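Local coordinates for aldose 1-epimerase (Caenorhabditis elegans, PDB 1LUR), which probably catalyses the interconversion of the alpha and beta anomers of aldose sugars such as galactose, at residues L234-K246 with T271-F283. Numbering follows the deposited sequence.
Sequences LLDLDNDLVITKK and TSYPVIHLYASKF. With SO4 (sulfate ion), chain C.
His277 is gripped at both ring nitrogens by carboxylates of the neighbouring strand. NE2 donates to Asp238 OD1 over 2.5 Å, a length shorter than expected and therefore less certain, and ND1 gives a 2.7 Å bond to Asp240 OD1, meeting it nearly along the C-O axis. Both carboxylates stand steeply to the ring, at 82° and 78°. A chi1 of -175° turns CG of His277 away from the backbone N and carries the imidazole across to the other strand. A leucine in its place would probably leave Asp238 and Asp240 each without the imidazole N-H that now holds it, and break the link the ring makes between them. Asp240 has a second partner, Ser308 N, at OD2.

Backbone bonds pair 238-243 antiparallel with 275-279, adjacent strands in the beta-sandwich of the galactose mutarotase fold; a classic bulge sets Asp238 and Asn239 against Leu278. Leu278 N bonds Asn239 O at 2.9 Å.

Apolar side chains fill the opposite face: Leu278 CD1 meets Leu241 CG at 4.0 Å, the two crossing at about a right angle, and Ile243 CD1 packs on Ile276 CG1 (3.7 Å). Further along the chain, Lys245, extended beyond CG, donates through NZ to Tyr273 O (2.9 Å) and Thr271 O (3.1 Å).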
loop_
_atom_site.group_PDB
_atom_site.type_symbol
_atom_site.label_atom_id
_atom_site.label_comp_id
_atom_site.label_asym_id
_atom_site.label_seq_id
_atom_site.Cartn_x
_atom_site.Cartn_y
_atom_site.Cartn_z
ATOM N N LEU A 234 21.654 -6.973 2.343
ATOM C CA LEU A 234 20.441 -6.167 2.243
ATOM C C LEU A 234 19.184 -7.030 2.261
ATOM O O LEU A 234 19.164 -8.128 1.704
ATOM C CB LEU A 234 20.454 -5.331 0.960
ATOM C CG LEU A 234 21.393 -4.127 0.881
ATOM C CD1 LEU A 234 21.168 -3.407 -0.440
ATOM C CD2 LEU A 234 21.128 -3.180 2.041
ATOM N N LEU A 235 18.137 -6.533 2.910
ATOM C CA LEU A 235 16.881 -7.269 2.988
ATOM C C LEU A 235 16.153 -7.061 1.667
ATOM O O LEU A 235 15.793 -5.935 1.323
ATOM C CB LEU A 235 16.030 -6.747 4.147
ATOM C CG LEU A 235 16.639 -6.922 5.541
ATOM C CD1 LEU A 235 15.735 -6.303 6.595
ATOM C CD2 LEU A 235 16.842 -8.402 5.812
ATOM N N ASP A 236 15.950 -8.142 0.922
ATOM C CA ASP A 236 15.268 -8.050 -0.363
ATOM C C ASP A 236 13.801 -8.432 -0.278
ATOM O O ASP A 236 13.246 -9.007 -1.213
ATOM C CB ASP A 236 15.971 -8.922 -1.410
ATOM C CG ASP A 236 16.115 -10.365 -0.970
ATOM O OD1 ASP A 236 15.110 -10.969 -0.534
ATOM O OD2 ASP A 236 17.237 -10.902 -1.074
ATOM N N LEU A 237 13.175 -8.116 0.849
ATOM C CA LEU A 237 11.769 -8.432 1.034
ATOM C C LEU A 237 10.985 -7.609 0.018
ATOM O O LEU A 237 11.261 -6.426 -0.171
ATOM C CB LEU A 237 11.332 -8.066 2.453
ATOM C CG LEU A 237 9.889 -8.393 2.830
ATOM C CD1 LEU A 237 9.637 -9.886 2.690
ATOM C CD2 LEU A 237 9.633 -7.934 4.253
ATOM N N ASP A 238 10.019 -8.242 -0.637
ATOM C CA ASP A 238 9.195 -7.573 -1.642
ATOM C C ASP A 238 8.285 -8.636 -2.225
ATOM O O ASP A 238 8.308 -8.903 -3.428
ATOM C CB ASP A 238 10.088 -6.959 -2.732
ATOM C CG ASP A 238 9.293 -6.274 -3.832
ATOM O OD1 ASP A 238 8.150 -5.839 -3.568
ATOM O OD2 ASP A 238 9.821 -6.153 -4.960
ATOM N N ASN A 239 7.484 -9.239 -1.351
ATOM C CA ASN A 239 6.554 -10.290 -1.738
ATOM C C ASN A 239 5.183 -10.149 -1.109
ATOM O O ASN A 239 4.971 -9.342 -0.200
ATOM C CB ASN A 239 7.097 -11.659 -1.320
ATOM C CG ASN A 239 8.494 -11.915 -1.823
ATOM O OD1 ASN A 239 8.707 -12.798 -2.650
ATOM N ND2 ASN A 239 9.459 -11.143 -1.326
ATOM N N ASP A 240 4.273 -10.982 -1.596
ATOM C CA ASP A 240 2.894 -11.042 -1.146
ATOM C C ASP A 240 2.810 -12.081 -0.027
ATOM O O ASP A 240 3.198 -13.233 -0.226
ATOM C CB ASP A 240 1.989 -11.533 -2.276
ATOM C CG ASP A 240 1.624 -10.456 -3.276
ATOM O OD1 ASP A 240 2.382 -9.477 -3.452
ATOM O OD2 ASP A 240 0.561 -10.619 -3.908
ATOM N N LEU A 241 2.315 -11.686 1.141
ATOM C CA LEU A 241 2.188 -12.621 2.254
ATOM C C LEU A 241 0.691 -12.885 2.399
ATOM O O LEU A 241 -0.079 -11.982 2.735
ATOM C CB LEU A 241 2.779 -12.024 3.538
ATOM C CG LEU A 241 4.277 -12.276 3.783
ATOM C CD1 LEU A 241 4.489 -13.732 4.152
ATOM C CD2 LEU A 241 5.097 -11.917 2.549
ATOM N N VAL A 242 0.279 -14.121 2.121
ATOM C CA VAL A 242 -1.126 -14.498 2.213
ATOM C C VAL A 242 -1.615 -14.597 3.649
ATOM O O VAL A 242 -1.117 -15.402 4.436
ATOM C CB VAL A 242 -1.393 -15.838 1.494
ATOM C CG1 VAL A 242 -2.896 -16.139 1.481
ATOM C CG2 VAL A 242 -0.861 -15.773 0.077
ATOM N N ILE A 243 -2.607 -13.773 3.970
ATOM C CA ILE A 243 -3.191 -13.733 5.300
ATOM C C ILE A 243 -3.983 -14.985 5.655
ATOM O O ILE A 243 -4.873 -15.405 4.913
ATOM C CB ILE A 243 -4.137 -12.528 5.452
ATOM C CG1 ILE A 243 -3.363 -11.224 5.252
ATOM C CG2 ILE A 243 -4.809 -12.567 6.822
ATOM C CD1 ILE A 243 -4.245 -9.977 5.291
ATOM N N THR A 244 -3.656 -15.578 6.797
ATOM C CA THR A 244 -4.353 -16.774 7.244
ATOM C C THR A 244 -5.661 -16.296 7.864
ATOM O O THR A 244 -5.664 -15.719 8.952
ATOM C CB THR A 244 -3.563 -17.534 8.328
ATOM O OG1 THR A 244 -2.254 -17.850 7.842
ATOM C CG2 THR A 244 -4.287 -18.820 8.700
ATOM N N LYS A 245 -6.771 -16.517 7.173
ATOM C CA LYS A 245 -8.055 -16.088 7.705
ATOM C C LYS A 245 -8.919 -17.284 8.081
ATOM O O LYS A 245 -9.010 -18.264 7.337
ATOM C CB LYS A 245 -8.787 -15.195 6.692
ATOM C CG LYS A 245 -8.095 -13.857 6.453
ATOM C CD LYS A 245 -8.941 -12.904 5.611
ATOM C CE LYS A 245 -8.218 -11.575 5.412
ATOM N NZ LYS A 245 -9.036 -10.582 4.655
ATOM N N LYS A 246 -9.537 -17.201 9.255
ATOM C CA LYS A 246 -10.394 -18.269 9.742
ATOM C C LYS A 246 -11.721 -18.266 9.002
ATOM O O LYS A 246 -11.879 -17.593 7.980
ATOM C CB LYS A 246 -10.638 -18.113 11.247
ATOM C CG LYS A 246 -9.495 -18.610 12.123
ATOM C CD LYS A 246 -8.180 -17.915 11.800
ATOM C CE LYS A 246 -7.020 -18.563 12.543
ATOM N NZ LYS A 246 -5.705 -17.969 12.170
ATOM N N THR A 271 -7.305 -6.031 7.693
ATOM C CA THR A 271 -7.795 -5.615 6.389
ATOM C C THR A 271 -8.702 -6.647 5.762
ATOM O O THR A 271 -8.668 -7.825 6.118
ATOM C CB THR A 271 -6.613 -5.342 5.425
ATOM O OG1 THR A 271 -7.115 -5.053 4.113
ATOM C CG2 THR A 271 -5.691 -6.559 5.347
ATOM N N SER A 272 -9.522 -6.187 4.826
ATOM C CA SER A 272 -10.452 -7.053 4.125
ATOM C C SER A 272 -9.695 -7.743 3.000
ATOM O O SER A 272 -10.128 -8.784 2.498
ATOM C CB SER A 272 -11.602 -6.228 3.553
ATOM O OG SER A 272 -11.109 -5.159 2.755
ATOM N N TYR A 273 -8.567 -7.155 2.603
ATOM C CA TYR A 273 -7.754 -7.724 1.532
ATOM C C TYR A 273 -7.197 -9.077 1.976
ATOM O O TYR A 273 -6.948 -9.298 3.164
ATOM C CB TYR A 273 -6.598 -6.786 1.152
ATOM C CG TYR A 273 -7.011 -5.572 0.328
ATOM C CD1 TYR A 273 -7.096 -4.306 0.905
ATOM C CD2 TYR A 273 -7.330 -5.698 -1.025
ATOM C CE1 TYR A 273 -7.494 -3.191 0.160
ATOM C CE2 TYR A 273 -7.728 -4.586 -1.785
ATOM C CZ TYR A 273 -7.809 -3.339 -1.181
ATOM O OH TYR A 273 -8.211 -2.245 -1.908
ATOM N N PRO A 274 -6.986 -9.998 1.018
ATOM C CA PRO A 274 -6.466 -11.336 1.293
ATOM C C PRO A 274 -4.958 -11.421 1.495
ATOM O O PRO A 274 -4.463 -12.396 2.061
ATOM C CB PRO A 274 -6.939 -12.129 0.083
ATOM C CG PRO A 274 -6.751 -11.130 -1.020
ATOM C CD PRO A 274 -7.321 -9.854 -0.412
ATOM N N VAL A 275 -4.217 -10.423 1.024
ATOM C CA VAL A 275 -2.772 -10.455 1.196
ATOM C C VAL A 275 -2.212 -9.091 1.558
ATOM O O VAL A 275 -2.897 -8.071 1.471
ATOM C CB VAL A 275 -2.038 -10.943 -0.092
ATOM C CG1 VAL A 275 -2.746 -12.148 -0.676
ATOM C CG2 VAL A 275 -1.942 -9.822 -1.111
ATOM N N ILE A 276 -0.961 -9.088 1.990
ATOM C CA ILE A 276 -0.287 -7.863 2.357
ATOM C C ILE A 276 1.089 -7.940 1.729
ATOM O O ILE A 276 1.893 -8.809 2.078
ATOM C CB ILE A 276 -0.127 -7.698 3.878
ATOM C CG1 ILE A 276 -1.498 -7.548 4.540
ATOM C CG2 ILE A 276 0.760 -6.504 4.163
ATOM C CD1 ILE A 276 -1.441 -7.301 6.043
ATOM N N HIS A 277 1.353 -7.048 0.784
ATOM C CA HIS A 277 2.645 -7.033 0.119
ATOM C C HIS A 277 3.637 -6.249 0.961
ATOM O O HIS A 277 3.406 -5.080 1.280
ATOM C CB HIS A 277 2.543 -6.386 -1.260
ATOM C CG HIS A 277 3.815 -6.450 -2.042
ATOM N ND1 HIS A 277 4.227 -7.589 -2.698
ATOM C CD2 HIS A 277 4.789 -5.529 -2.238
ATOM C CE1 HIS A 277 5.400 -7.368 -3.266
ATOM N NE2 HIS A 277 5.763 -6.126 -3.001
ATOM N N LEU A 278 4.740 -6.899 1.316
ATOM C CA LEU A 278 5.780 -6.284 2.120
ATOM C C LEU A 278 7.004 -6.010 1.258
ATOM O O LEU A 278 7.529 -6.917 0.614
ATOM C CB LEU A 278 6.177 -7.212 3.272
ATOM C CG LEU A 278 5.050 -7.729 4.170
ATOM C CD1 LEU A 278 5.590 -8.771 5.141
ATOM C CD2 LEU A 278 4.424 -6.559 4.918
ATOM N N TYR A 279 7.444 -4.759 1.242
ATOM C CA TYR A 279 8.612 -4.363 0.463
ATOM C C TYR A 279 9.610 -3.686 1.400
ATOM O O TYR A 279 9.360 -2.593 1.912
ATOM C CB TYR A 279 8.205 -3.414 -0.668
ATOM C CG TYR A 279 9.372 -2.796 -1.403
ATOM C CD1 TYR A 279 10.396 -3.587 -1.921
ATOM C CD2 TYR A 279 9.450 -1.417 -1.585
ATOM C CE1 TYR A 279 11.471 -3.013 -2.605
ATOM C CE2 TYR A 279 10.517 -0.838 -2.261
ATOM C CZ TYR A 279 11.522 -1.641 -2.768
ATOM O OH TYR A 279 12.579 -1.063 -3.434
ATOM N N ALA A 280 10.746 -4.347 1.610
ATOM C CA ALA A 280 11.797 -3.840 2.485
ATOM C C ALA A 280 12.547 -2.600 2.008
ATOM O O ALA A 280 13.607 -2.272 2.545
ATOM C CB ALA A 280 12.788 -4.961 2.799
ATOM N N SER A 281 12.020 -1.921 0.994
ATOM C CA SER A 281 12.660 -0.713 0.480
ATOM C C SER A 281 14.119 -0.886 0.029
ATOM O O SER A 281 14.938 0.022 0.176
ATOM C CB SER A 281 12.565 0.375 1.560
ATOM O OG SER A 281 13.216 1.571 1.175
ATOM N N LYS A 282 14.430 -2.039 -0.550
ATOM C CA LYS A 282 15.784 -2.332 -1.021
ATOM C C LYS A 282 16.343 -1.398 -2.096
ATOM O O LYS A 282 17.528 -1.071 -2.078
ATOM C CB LYS A 282 15.849 -3.774 -1.534
ATOM C CG LYS A 282 17.198 -4.185 -2.107
ATOM C CD LYS A 282 17.141 -5.607 -2.651
ATOM C CE LYS A 282 18.488 -6.053 -3.205
ATOM N NZ LYS A 282 18.944 -5.193 -4.332
ATOM N N PHE A 283 15.495 -0.965 -3.025
ATOM C CA PHE A 283 15.931 -0.079 -4.102
ATOM C C PHE A 283 15.622 1.406 -3.909
ATOM O O PHE A 283 15.582 2.165 -4.877
ATOM C CB PHE A 283 15.325 -0.560 -5.424
ATOM C CG PHE A 283 15.691 -1.973 -5.778
ATOM C CD1 PHE A 283 16.944 -2.271 -6.305
ATOM C CD2 PHE A 283 14.797 -3.016 -5.551
ATOM C CE1 PHE A 283 17.301 -3.588 -6.601
ATOM C CE2 PHE A 283 15.144 -4.337 -5.843
ATOM C CZ PHE A 283 16.399 -4.623 -6.367
HETATM S S SO4 C . 20.461 -6.545 -7.488
HETATM O O1 SO4 C . 20.848 -6.348 -6.076
HETATM O O2 SO4 C . 20.373 -5.235 -8.163
HETATM O O3 SO4 C . 21.472 -7.385 -8.163
HETATM O O4 SO4 C . 19.146 -7.215 -7.549
HETATM O O HOH W 1 -5.816 -14.457 2.567
#